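Local structure of peptidase S15/CocE/NonD (Thaumarchaeota archaeon SCGC AB-539-E09, 4PF1) at residues L236-M244 with I595-Y603; P435-T443 with T452-H463. The protein acts as an aminopeptidase of the S15 family, probably a serine peptidase that trims peptides from the N-terminus with an alpha/beta-hydrolase catalytic domain. One frame throughout, in Å; residues are numbered along the deposited sequence.

Contact 1 and contact 2 have centres about 23 Å apart, and both border helix 231-238: contact 1 starts just past its C-terminal end, and Pro435, Pro437 and Arg441 of contact 2 pack on it. Residues 435-443 and 452-463 fall, in sequence, between the two segments of contact 1. The contacts meet where Leu236 CD1 of contact 1 packs against Pro435 CD of contact 2 at 3.8 Å. Asp233 on the same helix forms a second tie, since its OD1 pairs with Arg237 and its OD2 with Arg441. Of the two, contact 2 can be placed near the presumed active site: Trp453 lies close to, without touching, Ser161, His328 and Asp295, whose geometry is consistent with a catalytic triad.

Contact 1. Residues L236-M244 with I595-Y603; sequences LRAGNAGAM and IMFAPPESY
Gly242 and Met596 are the closest CA pair between the two segments, at 5.0 Å, and Gly242 N donates to Met596 O at 2.9 Å. The motif is an N-capped helix start: Gly239 leaves helix 231-238 with positive phi, Asn240 is the N-cap of helix 241-247, and the 595-603 loop lies against this junction. The amides before and after Gly242 N are satisfied in other ways. Ala241 N reaches the loop through water 1, which accepts from it at 3.0 Å and donates to Ile595 O at 2.7 Å. Ala243 N donates to Asn240 OD1 at 2.8 Å, the capping bond, and lies nearly in line with that side-chain carbonyl (171°).

The same Asn240 amide also faces the loop. With CG placed between the backbone N and the carbonyl carbon (chi1 54°), OD1 turns back over the helix start while ND2 reaches Ala598 O at 2.7 Å. Ala598 O lies in the amide plane of Asn240, but the donor sits 36° out of the Ala598 carbonyl plane. Bonds at both ends of the amide should fix its rotation.

Apolar contacts flank this polar core. Met596, bent at chi2, brings SD to 4.0 Å from Ala241 CB, and both residues also pack on Phe202 of strand 201-202. Phe597 CE1 lies 4.1 Å from Gly242 CA, where no side chain intervenes. The contact joins the S15 catalytic region to the loop preceding the last strand, 606-625. At its other end the Tyr603 hydroxyl abuts Asn240 CB, and Arg586 both forms a cation-pi contact with the Tyr603 ring and donates from NH2 to Gly239 O.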
loop_
_atom_site.group_PDB
_atom_site.type_symbol
_atom_site.label_atom_id
_atom_site.label_comp_id
_atom_site.label_asym_id
_atom_site.label_seq_id
_atom_site.Cartn_x
_atom_site.Cartn_y
_atom_site.Cartn_z
ATOM N N LEU A 236 -8.506 13.512 27.836
ATOM C CA LEU A 236 -7.646 14.121 28.864
ATOM C C LEU A 236 -8.111 15.547 29.201
ATOM O O LEU A 236 -8.132 15.916 30.378
ATOM C CB LEU A 236 -6.167 14.121 28.423
ATOM C CG LEU A 236 -5.114 14.546 29.474
ATOM C CD1 LEU A 236 -5.149 13.642 30.710
ATOM C CD2 LEU A 236 -3.711 14.550 28.869
ATOM N N ARG A 237 -8.508 16.332 28.171
ATOM C CA ARG A 237 -9.001 17.707 28.342
ATOM C C ARG A 237 -10.332 17.729 29.096
ATOM O O ARG A 237 -10.586 18.667 29.849
ATOM C CB ARG A 237 -9.149 18.417 26.990
ATOM C CG ARG A 237 -7.820 18.853 26.385
ATOM C CD ARG A 237 -8.037 19.650 25.119
ATOM N NE ARG A 237 -6.930 19.500 24.174
ATOM C CZ ARG A 237 -6.928 20.005 22.944
ATOM N NH1 ARG A 237 -7.971 20.699 22.501
ATOM N NH2 ARG A 237 -5.884 19.821 22.147
ATOM N N ALA A 238 -11.168 16.680 28.915
ATOM C CA ALA A 238 -12.450 16.541 29.618
ATOM C C ALA A 238 -12.220 16.265 31.115
ATOM O O ALA A 238 -13.019 16.695 31.946
ATOM C CB ALA A 238 -13.276 15.427 28.995
ATOM N N GLY A 239 -11.111 15.593 31.435
ATOM C CA GLY A 239 -10.719 15.292 32.808
ATOM C C GLY A 239 -11.256 13.971 33.310
ATOM O O GLY A 239 -10.487 13.104 33.730
ATOM N N ASN A 240 -12.584 13.814 33.289
ATOM C CA ASN A 240 -13.241 12.588 33.731
ATOM C C ASN A 240 -14.325 12.175 32.726
ATOM O O ASN A 240 -14.707 12.976 31.873
ATOM C CB ASN A 240 -13.812 12.746 35.155
ATOM C CG ASN A 240 -14.745 13.922 35.359
ATOM O OD1 ASN A 240 -15.631 14.199 34.549
ATOM N ND2 ASN A 240 -14.632 14.572 36.507
ATOM N N ALA A 241 -14.795 10.914 32.816
ATOM C CA ALA A 241 -15.810 10.346 31.919
ATOM C C ALA A 241 -17.159 11.095 31.994
ATOM O O ALA A 241 -17.867 11.180 30.987
ATOM C CB ALA A 241 -16.015 8.879 32.239
ATOM N N GLY A 242 -17.487 11.625 33.175
ATOM C CA GLY A 242 -18.711 12.385 33.408
ATOM C C GLY A 242 -18.780 13.672 32.610
ATOM O O GLY A 242 -19.821 13.980 32.025
ATOM N N ALA A 243 -17.660 14.429 32.561
ATOM C CA ALA A 243 -17.592 15.685 31.805
ATOM C C ALA A 243 -17.619 15.426 30.298
ATOM O O ALA A 243 -18.063 16.286 29.545
ATOM C CB ALA A 243 -16.348 16.470 32.183
ATOM N N MET A 244 -17.150 14.238 29.857
ATOM C CA MET A 244 -17.191 13.863 28.444
ATOM C C MET A 244 -18.636 13.556 28.040
ATOM O O MET A 244 -19.078 13.979 26.970
ATOM C CB MET A 244 -16.268 12.667 28.154
ATOM C CG MET A 244 -16.041 12.427 26.667
ATOM S SD MET A 244 -14.969 13.665 25.890
ATOM C CE MET A 244 -14.944 13.062 24.242
ATOM N N ILE A 595 -15.259 7.952 40.541
ATOM C CA ILE A 595 -14.219 8.391 39.598
ATOM C C ILE A 595 -14.857 9.018 38.327
ATOM O O ILE A 595 -14.214 9.856 37.681
ATOM C CB ILE A 595 -13.211 7.239 39.287
ATOM C CG1 ILE A 595 -12.424 6.861 40.573
ATOM C CG2 ILE A 595 -12.243 7.602 38.134
ATOM C CD1 ILE A 595 -11.620 5.571 40.504
ATOM N N MET A 596 -16.147 8.701 38.041
ATOM C CA MET A 596 -16.892 9.292 36.912
ATOM C C MET A 596 -16.903 10.825 36.982
ATOM O O MET A 596 -16.817 11.487 35.948
ATOM C CB MET A 596 -18.354 8.785 36.873
ATOM C CG MET A 596 -18.497 7.290 36.638
ATOM S SD MET A 596 -17.926 6.722 35.019
ATOM C CE MET A 596 -18.644 5.086 35.005
ATOM N N PHE A 597 -17.011 11.381 38.209
ATOM C CA PHE A 597 -17.105 12.819 38.456
ATOM C C PHE A 597 -15.964 13.326 39.367
ATOM O O PHE A 597 -16.140 14.327 40.072
ATOM C CB PHE A 597 -18.481 13.155 39.082
ATOM C CG PHE A 597 -19.657 12.475 38.413
ATOM C CD1 PHE A 597 -20.155 12.942 37.202
ATOM C CD2 PHE A 597 -20.263 11.368 38.996
ATOM C CE1 PHE A 597 -21.234 12.307 36.581
ATOM C CE2 PHE A 597 -21.345 10.736 38.376
ATOM C CZ PHE A 597 -21.822 11.209 37.172
ATOM N N ALA A 598 -14.783 12.663 39.319
ATOM C CA ALA A 598 -13.623 13.054 40.131
ATOM C C ALA A 598 -13.175 14.502 39.810
ATOM O O ALA A 598 -13.006 14.842 38.636
ATOM C CB ALA A 598 -12.476 12.084 39.906
ATOM N N PRO A 599 -13.043 15.384 40.834
ATOM C CA PRO A 599 -12.657 16.782 40.550
ATOM C C PRO A 599 -11.190 16.903 40.100
ATOM O O PRO A 599 -10.399 16.013 40.402
ATOM C CB PRO A 599 -12.914 17.498 41.882
ATOM C CG PRO A 599 -12.794 16.443 42.912
ATOM C CD PRO A 599 -13.238 15.154 42.282
ATOM N N PRO A 600 -10.795 17.983 39.370
ATOM C CA PRO A 600 -9.399 18.077 38.891
ATOM C C PRO A 600 -8.335 18.045 40.002
ATOM O O PRO A 600 -7.249 17.513 39.771
ATOM C CB PRO A 600 -9.363 19.413 38.134
ATOM C CG PRO A 600 -10.573 20.162 38.593
ATOM C CD PRO A 600 -11.604 19.119 38.882
ATOM N N GLU A 601 -8.656 18.570 41.209
ATOM C CA GLU A 601 -7.722 18.613 42.354
ATOM C C GLU A 601 -7.369 17.207 42.876
ATOM O O GLU A 601 -6.339 17.043 43.533
ATOM C CB GLU A 601 -8.286 19.460 43.521
ATOM C CG GLU A 601 -9.104 20.673 43.110
ATOM C CD GLU A 601 -10.593 20.408 43.009
ATOM O OE1 GLU A 601 -11.240 20.210 44.063
ATOM O OE2 GLU A 601 -11.116 20.403 41.873
ATOM N N SER A 602 -8.231 16.205 42.600
ATOM C CA SER A 602 -8.041 14.830 43.062
ATOM C C SER A 602 -6.965 14.062 42.257
ATOM O O SER A 602 -6.476 13.038 42.732
ATOM C CB SER A 602 -9.364 14.068 43.017
ATOM O OG SER A 602 -9.784 13.800 41.689
ATOM N N TYR A 603 -6.606 14.551 41.050
ATOM C CA TYR A 603 -5.625 13.898 40.175
ATOM C C TYR A 603 -4.199 14.302 40.577
ATOM O O TYR A 603 -3.731 15.393 40.230
ATOM C CB TYR A 603 -5.916 14.219 38.689
ATOM C CG TYR A 603 -7.237 13.653 38.203
ATOM C CD1 TYR A 603 -8.433 14.336 38.411
ATOM C CD2 TYR A 603 -7.292 12.430 37.539
ATOM C CE1 TYR A 603 -9.653 13.807 37.993
ATOM C CE2 TYR A 603 -8.507 11.889 37.116
ATOM C CZ TYR A 603 -9.687 12.584 37.345
ATOM O OH TYR A 603 -10.889 12.068 36.920
HETATM O O HOH W 1 -13.528 9.408 35.059
#

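Contact 2. Residues P435-T443 with T452-H463; sequences PVPYRQRPT and TWGEWLVDDQRH
Arg439 carries the polar part of the contact, gripping two residues of 452-463. Side-on, NE donates almost straight (172°) to Asp459 OD2 at 2.8 Å, and NH2 reaches the syn lone pair of Asp459 OD1 at 3.2 Å; the two planes are nearly coplanar, forming a bidentate salt bridge. End-on, NH1 and NH2 both point at Thr452 OG1, with NH1 at 2.8 Å. A bend at chi3 (87°) turns the group into this position, and Trp456 CB lies over one guanidinium face, 3.4 Å from NE. Water 4 adds a bridge, accepting from Gln440 N and donating to Asp459 OD2.

Both segments belong to the family's C-terminal non-catalytic region, assigned to the galactose-binding-like clan. Between strands 425-430 and 471-474, irregular 435-443 packs beside helix 231-238; 452-463, with a 3-10 turn at 456-457 and the start of helix 462-465, lies by strand 525-534.

Tyr438 points its CD2 edge at the face of Trp456 in a T-shaped pair, with the Tyr438 ring and Trp456 six-membered ring centroids 4.8 Å apart and planes at 77°. Leu457 CD2 lies over the opposite indole face, toward its rim. Farther out, Tyr438 OH meets the edge of Trp453, whose NE1 donates to Glu297.

Gln440 CG makes a CH-pi contact over the His463 ring, 4.0 Å from its centroid, while Pro437 O approaches the ring edge, 3.5 Å from His463 CE1.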
loop_
_atom_site.group_PDB
_atom_site.type_symbol
_atom_site.label_atom_id
_atom_site.label_comp_id
_atom_site.label_asym_id
_atom_site.label_seq_id
_atom_site.Cartn_x
_atom_site.Cartn_y
_atom_site.Cartn_z
ATOM N N PRO A 435 -0.971 10.427 31.378
ATOM C CA PRO A 435 -1.307 8.993 31.388
ATOM C C PRO A 435 -0.630 8.235 30.253
ATOM O O PRO A 435 -0.393 8.796 29.178
ATOM C CB PRO A 435 -2.830 8.981 31.245
ATOM C CG PRO A 435 -3.164 10.266 30.584
ATOM C CD PRO A 435 -2.149 11.259 31.046
ATOM N N VAL A 436 -0.301 6.967 30.503
ATOM C CA VAL A 436 0.343 6.098 29.516
ATOM C C VAL A 436 -0.668 5.793 28.379
ATOM O O VAL A 436 -1.768 5.301 28.657
ATOM C CB VAL A 436 0.894 4.791 30.167
ATOM C CG1 VAL A 436 1.658 3.951 29.148
ATOM C CG2 VAL A 436 1.776 5.097 31.377
ATOM N N PRO A 437 -0.340 6.106 27.103
ATOM C CA PRO A 437 -1.282 5.789 26.020
ATOM C C PRO A 437 -1.352 4.273 25.782
ATOM O O PRO A 437 -0.307 3.621 25.700
ATOM C CB PRO A 437 -0.719 6.554 24.825
ATOM C CG PRO A 437 0.736 6.681 25.101
ATOM C CD PRO A 437 0.910 6.708 26.586
ATOM N N TYR A 438 -2.588 3.700 25.736
ATOM C CA TYR A 438 -2.794 2.249 25.560
ATOM C C TYR A 438 -2.260 1.779 24.205
ATOM O O TYR A 438 -1.914 0.609 24.045
ATOM C CB TYR A 438 -4.277 1.856 25.751
ATOM C CG TYR A 438 -5.178 2.016 24.544
ATOM C CD1 TYR A 438 -5.532 3.280 24.076
ATOM C CD2 TYR A 438 -5.798 0.912 23.963
ATOM C CE1 TYR A 438 -6.403 3.435 22.996
ATOM C CE2 TYR A 438 -6.687 1.056 22.897
ATOM C CZ TYR A 438 -6.983 2.319 22.412
ATOM O OH TYR A 438 -7.863 2.461 21.365
ATOM N N ARG A 439 -2.168 2.710 23.249
ATOM C CA ARG A 439 -1.607 2.498 21.922
ATOM C C ARG A 439 -0.790 3.702 21.552
ATOM O O ARG A 439 -0.917 4.748 22.200
ATOM C CB ARG A 439 -2.715 2.298 20.886
ATOM C CG ARG A 439 -3.553 1.061 21.068
ATOM C CD ARG A 439 -4.389 0.832 19.833
ATOM N NE ARG A 439 -3.654 0.057 18.831
ATOM C CZ ARG A 439 -4.045 -0.099 17.572
ATOM N NH1 ARG A 439 -5.157 0.483 17.137
ATOM N NH2 ARG A 439 -3.329 -0.835 16.738
ATOM N N GLN A 440 0.002 3.598 20.471
ATOM C CA GLN A 440 0.772 4.725 19.958
ATOM C C GLN A 440 -0.190 5.782 19.422
ATOM O O GLN A 440 -1.244 5.442 18.876
ATOM C CB GLN A 440 1.769 4.272 18.877
ATOM C CG GLN A 440 2.966 3.509 19.461
ATOM C CD GLN A 440 4.079 3.270 18.468
ATOM O OE1 GLN A 440 5.250 3.542 18.745
ATOM N NE2 GLN A 440 3.754 2.699 17.318
ATOM N N ARG A 441 0.119 7.056 19.669
ATOM C CA ARG A 441 -0.749 8.151 19.258
ATOM C C ARG A 441 -0.566 8.471 17.769
ATOM O O ARG A 441 0.502 8.191 17.222
ATOM C CB ARG A 441 -0.528 9.380 20.142
ATOM C CG ARG A 441 -1.353 9.287 21.417
ATOM C CD ARG A 441 -0.926 10.291 22.448
ATOM N NE ARG A 441 -1.486 11.613 22.187
ATOM C CZ ARG A 441 -0.985 12.739 22.677
ATOM N NH1 ARG A 441 -1.562 13.900 22.410
ATOM N NH2 ARG A 441 0.098 12.711 23.446
ATOM N N PRO A 442 -1.628 8.949 17.059
ATOM C CA PRO A 442 -2.965 9.331 17.566
ATOM C C PRO A 442 -3.907 8.146 17.829
ATOM O O PRO A 442 -3.959 7.196 17.042
ATOM C CB PRO A 442 -3.507 10.231 16.449
ATOM C CG PRO A 442 -2.874 9.685 15.199
ATOM C CD PRO A 442 -1.489 9.252 15.618
ATOM N N THR A 443 -4.659 8.208 18.942
ATOM C CA THR A 443 -5.656 7.176 19.254
ATOM C C THR A 443 -6.989 7.614 18.650
ATOM O O THR A 443 -7.406 8.763 18.831
ATOM C CB THR A 443 -5.753 6.890 20.762
ATOM O OG1 THR A 443 -6.164 8.073 21.447
ATOM C CG2 THR A 443 -4.447 6.350 21.347
ATOM N N THR A 452 -7.506 0.362 13.625
ATOM C CA THR A 452 -6.869 -0.956 13.755
ATOM C C THR A 452 -7.146 -1.528 15.169
ATOM O O THR A 452 -6.362 -2.335 15.677
ATOM C CB THR A 452 -5.359 -0.878 13.436
ATOM O OG1 THR A 452 -4.717 0.004 14.364
ATOM C CG2 THR A 452 -5.079 -0.458 11.988
ATOM N N TRP A 453 -8.291 -1.116 15.776
ATOM C CA TRP A 453 -8.788 -1.502 17.116
ATOM C C TRP A 453 -8.840 -3.033 17.294
ATOM O O TRP A 453 -8.603 -3.535 18.399
ATOM C CB TRP A 453 -10.184 -0.867 17.341
ATOM C CG TRP A 453 -11.076 -1.516 18.366
ATOM C CD1 TRP A 453 -12.193 -2.259 18.118
ATOM C CD2 TRP A 453 -11.044 -1.307 19.787
ATOM N NE1 TRP A 453 -12.834 -2.564 19.297
ATOM C CE2 TRP A 453 -12.137 -2.012 20.340
ATOM C CE3 TRP A 453 -10.164 -0.633 20.657
ATOM C CZ2 TRP A 453 -12.365 -2.079 21.721
ATOM C CZ3 TRP A 453 -10.391 -0.703 22.022
ATOM C CH2 TRP A 453 -11.483 -1.414 22.541
ATOM N N GLY A 454 -9.128 -3.743 16.202
ATOM C CA GLY A 454 -9.202 -5.198 16.186
ATOM C C GLY A 454 -7.861 -5.888 16.328
ATOM O O GLY A 454 -7.813 -7.067 16.675
ATOM N N GLU A 455 -6.754 -5.156 16.079
ATOM C CA GLU A 455 -5.396 -5.708 16.145
ATOM C C GLU A 455 -4.633 -5.274 17.412
ATOM O O GLU A 455 -3.529 -5.761 17.642
ATOM C CB GLU A 455 -4.572 -5.271 14.903
ATOM C CG GLU A 455 -5.304 -5.318 13.569
ATOM C CD GLU A 455 -4.518 -4.817 12.366
ATOM O OE1 GLU A 455 -4.923 -5.133 11.224
ATOM O OE2 GLU A 455 -3.503 -4.107 12.558
ATOM N N TRP A 456 -5.206 -4.358 18.214
ATOM C CA TRP A 456 -4.536 -3.719 19.350
ATOM C C TRP A 456 -4.008 -4.676 20.436
ATOM O O TRP A 456 -2.952 -4.391 20.998
ATOM C CB TRP A 456 -5.413 -2.599 19.948
ATOM C CG TRP A 456 -6.068 -2.847 21.280
ATOM C CD1 TRP A 456 -7.392 -3.095 21.498
ATOM C CD2 TRP A 456 -5.492 -2.595 22.571
ATOM N NE1 TRP A 456 -7.660 -3.091 22.849
ATOM C CE2 TRP A 456 -6.506 -2.805 23.532
ATOM C CE3 TRP A 456 -4.199 -2.261 23.015
ATOM C CZ2 TRP A 456 -6.266 -2.713 24.907
ATOM C CZ3 TRP A 456 -3.963 -2.169 24.378
ATOM C CH2 TRP A 456 -4.988 -2.385 25.307
ATOM N N LEU A 457 -4.674 -5.816 20.693
ATOM C CA LEU A 457 -4.207 -6.725 21.746
ATOM C C LEU A 457 -2.900 -7.477 21.391
ATOM O O LEU A 457 -2.317 -8.108 22.276
ATOM C CB LEU A 457 -5.301 -7.710 22.185
ATOM C CG LEU A 457 -6.408 -7.110 23.078
ATOM C CD1 LEU A 457 -7.362 -8.178 23.531
ATOM C CD2 LEU A 457 -5.824 -6.390 24.302
ATOM N N VAL A 458 -2.414 -7.367 20.132
ATOM C CA VAL A 458 -1.133 -7.972 19.735
ATOM C C VAL A 458 -0.102 -6.857 19.403
ATOM O O VAL A 458 0.951 -7.141 18.832
ATOM C CB VAL A 458 -1.245 -9.043 18.603
ATOM C CG1 VAL A 458 -2.098 -10.225 19.048
ATOM C CG2 VAL A 458 -1.767 -8.450 17.295
ATOM N N ASP A 459 -0.392 -5.602 19.824
ATOM C CA ASP A 459 0.484 -4.439 19.613
ATOM C C ASP A 459 1.879 -4.646 20.200
ATOM O O ASP A 459 2.029 -5.296 21.237
ATOM C CB ASP A 459 -0.125 -3.184 20.267
ATOM C CG ASP A 459 -0.966 -2.293 19.372
ATOM O OD1 ASP A 459 -1.221 -2.683 18.210
ATOM O OD2 ASP A 459 -1.370 -1.208 19.834
ATOM N N ASP A 460 2.891 -4.043 19.555
ATOM C CA ASP A 460 4.261 -4.029 20.049
ATOM C C ASP A 460 4.293 -3.141 21.294
ATOM O O ASP A 460 3.791 -2.018 21.264
ATOM C CB ASP A 460 5.224 -3.526 18.948
ATOM C CG ASP A 460 6.679 -3.387 19.358
ATOM O OD1 ASP A 460 7.130 -4.160 20.237
ATOM O OD2 ASP A 460 7.382 -2.548 18.762
ATOM N N GLN A 461 4.775 -3.687 22.409
ATOM C CA GLN A 461 4.802 -2.969 23.677
ATOM C C GLN A 461 6.179 -2.321 23.939
ATOM O O GLN A 461 6.453 -1.903 25.066
ATOM C CB GLN A 461 4.380 -3.898 24.838
ATOM C CG GLN A 461 2.909 -4.375 24.756
ATOM C CD GLN A 461 1.913 -3.236 24.668
ATOM O OE1 GLN A 461 1.715 -2.477 25.620
ATOM N NE2 GLN A 461 1.263 -3.093 23.515
ATOM N N ARG A 462 6.999 -2.156 22.885
ATOM C CA ARG A 462 8.302 -1.492 23.000
ATOM C C ARG A 462 8.151 0.005 23.350
ATOM O O ARG A 462 9.033 0.559 24.012
ATOM C CB ARG A 462 9.123 -1.655 21.711
ATOM C CG ARG A 462 10.003 -2.907 21.701
ATOM C CD ARG A 462 10.845 -3.029 20.441
ATOM N NE ARG A 462 10.025 -3.272 19.254
ATOM C CZ ARG A 462 10.468 -3.836 18.134
ATOM N NH1 ARG A 462 11.731 -4.229 18.035
ATOM N NH2 ARG A 462 9.647 -4.022 17.109
ATOM N N HIS A 463 7.021 0.648 22.930
ATOM C CA HIS A 463 6.758 2.074 23.173
ATOM C C HIS A 463 6.567 2.385 24.672
ATOM O O HIS A 463 6.926 3.476 25.115
ATOM C CB HIS A 463 5.566 2.586 22.332
ATOM C CG HIS A 463 4.205 2.160 22.803
ATOM N ND1 HIS A 463 3.390 3.021 23.526
ATOM C CD2 HIS A 463 3.525 1.014 22.563
ATOM C CE1 HIS A 463 2.259 2.361 23.726
ATOM N NE2 HIS A 463 2.294 1.147 23.175
HETATM O O HOH W 2 -0.231 -0.721 22.529
HETATM O O HOH W 3 -0.602 -0.963 25.861
HETATM O O HOH W 4 0.554 0.954 19.435
#